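Local coordinates for cyanuric acid amidohydrolase (Azorhizobium caulinodans, PDB 4NQ3), which hydrolyses cyanuric acid, opening its s-triazine ring to give carboxybiuret, a step in the breakdown of s-triazine herbicides such as atrazine, at residues A[182-187]-A[225-230]. Sequence-based numbering, arbitrary orientation.
Sequences KSMGLS and CSSGIE. With BR8 (barbituric acid), chain C.
Ser227, the last residue of strand 223-227, packs against Met184 and Ser187 of helix 180-199, which lies against the mixed four-stranded sheet edged by this strand, in the repeating unit predicted to be RU B, beside the active site. Along the strand, Cys225 turns its CB toward the helix, where its side chain lies on Arg188, Ser191, Ala192 and Ile195, further along the same helix. Ser226, the nucleophile, points the other way, into the substrate pocket: its OG lies 3.4 Å from N1 of the bound barbituric acid and is hydrogen-bonded to NZ of the catalytic Lys156, forming one of three potential Ser-Lys dyads. At Ser227 the side chain faces the helix again, while its backbone N and O both bond to barbituric acid. The N donates an almost straight bond to BR8 O8 (2.6 Å, 167°), and the O accepts from BR8 N1 at 2.8 Å, much as paired residues bond in an antiparallel sheet. With OG anti to the backbone N (chi1 -173°), the hydroxyl is directed to Pro158 O; Ser187 OG bonds to the same oxygen and also to Gln127 NE2. Beyond it, Gly228 leads out of the strand, and Glu230 forms a salt bridge with the substrate-binding Arg52. The far end of selenomethionine Met184 leads away from the strand, but its CA and CG each lie 3.8 Å from Ser227 OG.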
ATOM      1  N   LYS A 182     -15.361   5.870  -3.573  1.00 31.96           N
ATOM      2  CA  LYS A 182     -16.194   6.499  -4.593  1.00 29.61           C
ATOM      3  C   LYS A 182     -16.961   7.688  -3.989  1.00 32.06           C
ATOM      4  O   LYS A 182     -17.134   8.729  -4.628  1.00 28.95           O
ATOM      5  CB  LYS A 182     -17.126   5.464  -5.211  1.00 31.36           C
ATOM      6  CG  LYS A 182     -18.175   6.001  -6.167  1.00 43.11           C
ATOM      7  CD  LYS A 182     -17.599   6.458  -7.503  1.00 50.55           C
ATOM      8  CE  LYS A 182     -18.710   6.637  -8.559  1.00 57.39           C
ATOM      9  NZ  LYS A 182     -18.227   7.227  -9.862  1.00 61.38           N
ATOM     10  N   SER A 183     -17.396   7.544  -2.740  1.00 17.62           N
ATOM     11  CA  SER A 183     -18.154   8.617  -2.110  1.00 25.09           C
ATOM     12  C   SER A 183     -17.340   9.918  -2.055  1.00 27.83           C
ATOM     13  O   SER A 183     -17.917  11.019  -2.097  1.00 31.14           O
ATOM     14  CB  SER A 183     -18.613   8.226  -0.704  1.00 25.62           C
ATOM     15  OG  SER A 183     -17.546   8.259   0.217  1.00 26.09           O
HETATM   16  N   MSE A 184     -16.012   9.804  -1.983  1.00 23.58           N
HETATM   17  CA  MSE A 184     -15.159  10.998  -1.956  1.00 24.25           C
HETATM   18  C   MSE A 184     -15.230  11.708  -3.300  1.00 27.91           C
HETATM   19  O   MSE A 184     -15.253  12.949  -3.367  1.00 30.09           O
HETATM   20  CB  MSE A 184     -13.709  10.649  -1.631  1.00 18.13           C
HETATM   21  CG  MSE A 184     -13.515  10.065  -0.268  1.00 19.92           C
HETATM   22 SE   MSE A 184     -11.624  10.056   0.173  0.67 26.98          SE
HETATM   23  CE  MSE A 184     -11.137   8.281  -0.396  1.00 73.11           C
ATOM     24  N   GLY A 185     -15.256  10.922  -4.375  1.00 21.86           N
ATOM     25  CA  GLY A 185     -15.359  11.519  -5.688  1.00 21.59           C
ATOM     26  C   GLY A 185     -16.716  12.197  -5.871  1.00 20.19           C
ATOM     27  O   GLY A 185     -16.780  13.328  -6.370  1.00 16.56           O
ATOM     28  N   LEU A 186     -17.794  11.522  -5.452  1.00 15.95           N
ATOM     29  CA  LEU A 186     -19.143  12.064  -5.595  1.00 16.34           C
ATOM     30  C   LEU A 186     -19.248  13.355  -4.787  1.00 26.70           C
ATOM     31  O   LEU A 186     -19.806  14.365  -5.238  1.00 29.39           O
ATOM     32  CB  LEU A 186     -20.208  11.047  -5.135  1.00 14.94           C
ATOM     33  CG  LEU A 186     -20.356   9.873  -6.112  1.00 17.38           C
ATOM     34  CD1 LEU A 186     -21.244   8.775  -5.631  1.00 15.73           C
ATOM     35  CD2 LEU A 186     -20.842  10.416  -7.383  1.00 15.22           C
ATOM     36  N   SER A 187     -18.709  13.322  -3.575  1.00 23.72           N
ATOM     37  CA  SER A 187     -18.810  14.492  -2.732  1.00 21.32           C
ATOM     38  C   SER A 187     -18.017  15.665  -3.331  1.00 27.96           C
ATOM     39  O   SER A 187     -18.504  16.806  -3.331  1.00 23.43           O
ATOM     40  CB  SER A 187     -18.351  14.189  -1.315  1.00 17.95           C
ATOM     41  OG  SER A 187     -18.475  15.374  -0.546  1.00 22.04           O
ATOM     42  N   CYS A 225     -12.102  20.983  -4.632  1.00 29.98           N
ATOM     43  CA  CYS A 225     -12.778  20.268  -3.557  1.00 27.64           C
ATOM     44  C   CYS A 225     -11.945  19.163  -2.943  1.00 26.71           C
ATOM     45  O   CYS A 225     -11.274  18.409  -3.646  1.00 35.37           O
ATOM     46  CB  CYS A 225     -14.073  19.709  -4.086  1.00 27.27           C
ATOM     47  SG  CYS A 225     -15.011  21.057  -4.793  1.00 41.60           S
ATOM     48  N   SER A 226     -11.998  19.083  -1.623  1.00 23.35           N
ATOM     49  CA  SER A 226     -11.212  18.138  -0.849  1.00 19.34           C
ATOM     50  C   SER A 226     -12.131  17.466   0.172  1.00 21.49           C
ATOM     51  O   SER A 226     -12.802  18.142   0.971  1.00 20.68           O
ATOM     52  CB  SER A 226     -10.048  18.857  -0.166  1.00 24.58           C
ATOM     53  OG  SER A 226      -9.303  17.985   0.651  1.00 25.81           O
ATOM     54  N   SER A 227     -12.193  16.140   0.112  1.00 19.08           N
ATOM     55  CA  SER A 227     -13.123  15.376   0.930  1.00 18.80           C
ATOM     56  C   SER A 227     -12.389  14.862   2.181  1.00 18.32           C
ATOM     57  O   SER A 227     -11.180  14.708   2.168  1.00 18.65           O
ATOM     58  CB  SER A 227     -13.721  14.235   0.100  1.00 19.35           C
ATOM     59  OG  SER A 227     -14.751  13.541   0.784  1.00 19.17           O
ATOM     60  N   GLY A 228     -13.104  14.621   3.271  1.00 17.87           N
ATOM     61  CA  GLY A 228     -12.455  14.149   4.470  1.00 17.43           C
ATOM     62  C   GLY A 228     -13.404  13.451   5.418  1.00 23.74           C
ATOM     63  O   GLY A 228     -14.592  13.731   5.453  1.00 22.78           O
ATOM     64  N   ILE A 229     -12.872  12.527   6.200  1.00 25.86           N
ATOM     65  CA  ILE A 229     -13.698  11.754   7.114  1.00 27.81           C
ATOM     66  C   ILE A 229     -14.071  12.551   8.351  1.00 26.45           C
ATOM     67  O   ILE A 229     -14.971  12.158   9.096  1.00 25.18           O
ATOM     68  CB  ILE A 229     -12.982  10.450   7.542  1.00 24.93           C
ATOM     69  CG1 ILE A 229     -13.929   9.519   8.285  1.00 20.54           C
ATOM     70  CG2 ILE A 229     -11.779  10.752   8.396  1.00 16.45           C
ATOM     71  CD1 ILE A 229     -13.320   8.143   8.477  1.00 27.77           C
ATOM     72  N   GLU A 230     -13.402  13.684   8.556  1.00 21.63           N
ATOM     73  CA  GLU A 230     -13.477  14.391   9.839  1.00 15.29           C
ATOM     74  C   GLU A 230     -14.530  15.492   9.954  1.00 20.03           C
ATOM     75  O   GLU A 230     -14.530  16.223  10.934  1.00 27.89           O
ATOM     76  CB  GLU A 230     -12.122  15.021  10.168  1.00 15.07           C
ATOM     77  CG  GLU A 230     -11.638  16.112   9.196  1.00 23.16           C
ATOM     78  CD  GLU A 230     -10.978  15.497   7.952  1.00 31.54           C
ATOM     79  OE1 GLU A 230     -10.778  14.261   7.973  1.00 35.98           O
ATOM     80  OE2 GLU A 230     -10.605  16.229   6.995  1.00 25.93           O
TER
HETATM   81  N1  BR8 C 401      -9.002  14.574   0.401  1.00 21.67           N
HETATM   82  C2  BR8 C 401      -7.741  14.694   0.873  1.00 23.39           C
HETATM   83  O2  BR8 C 401      -7.551  14.497   2.057  1.00 22.38           O
HETATM   84  N3  BR8 C 401      -6.713  15.017   0.032  1.00 31.64           N
HETATM   85  C4  BR8 C 401      -6.921  15.233  -1.354  1.00 29.46           C
HETATM   86  O4  BR8 C 401      -5.972  15.514  -2.079  1.00 35.02           O
HETATM   87  C5  BR8 C 401      -8.305  15.169  -2.005  1.00 22.87           C
HETATM   88  C6  BR8 C 401      -9.321  14.789  -0.937  1.00 18.61           C
HETATM   89  O8  BR8 C 401     -10.482  14.656  -1.251  1.00 24.37           O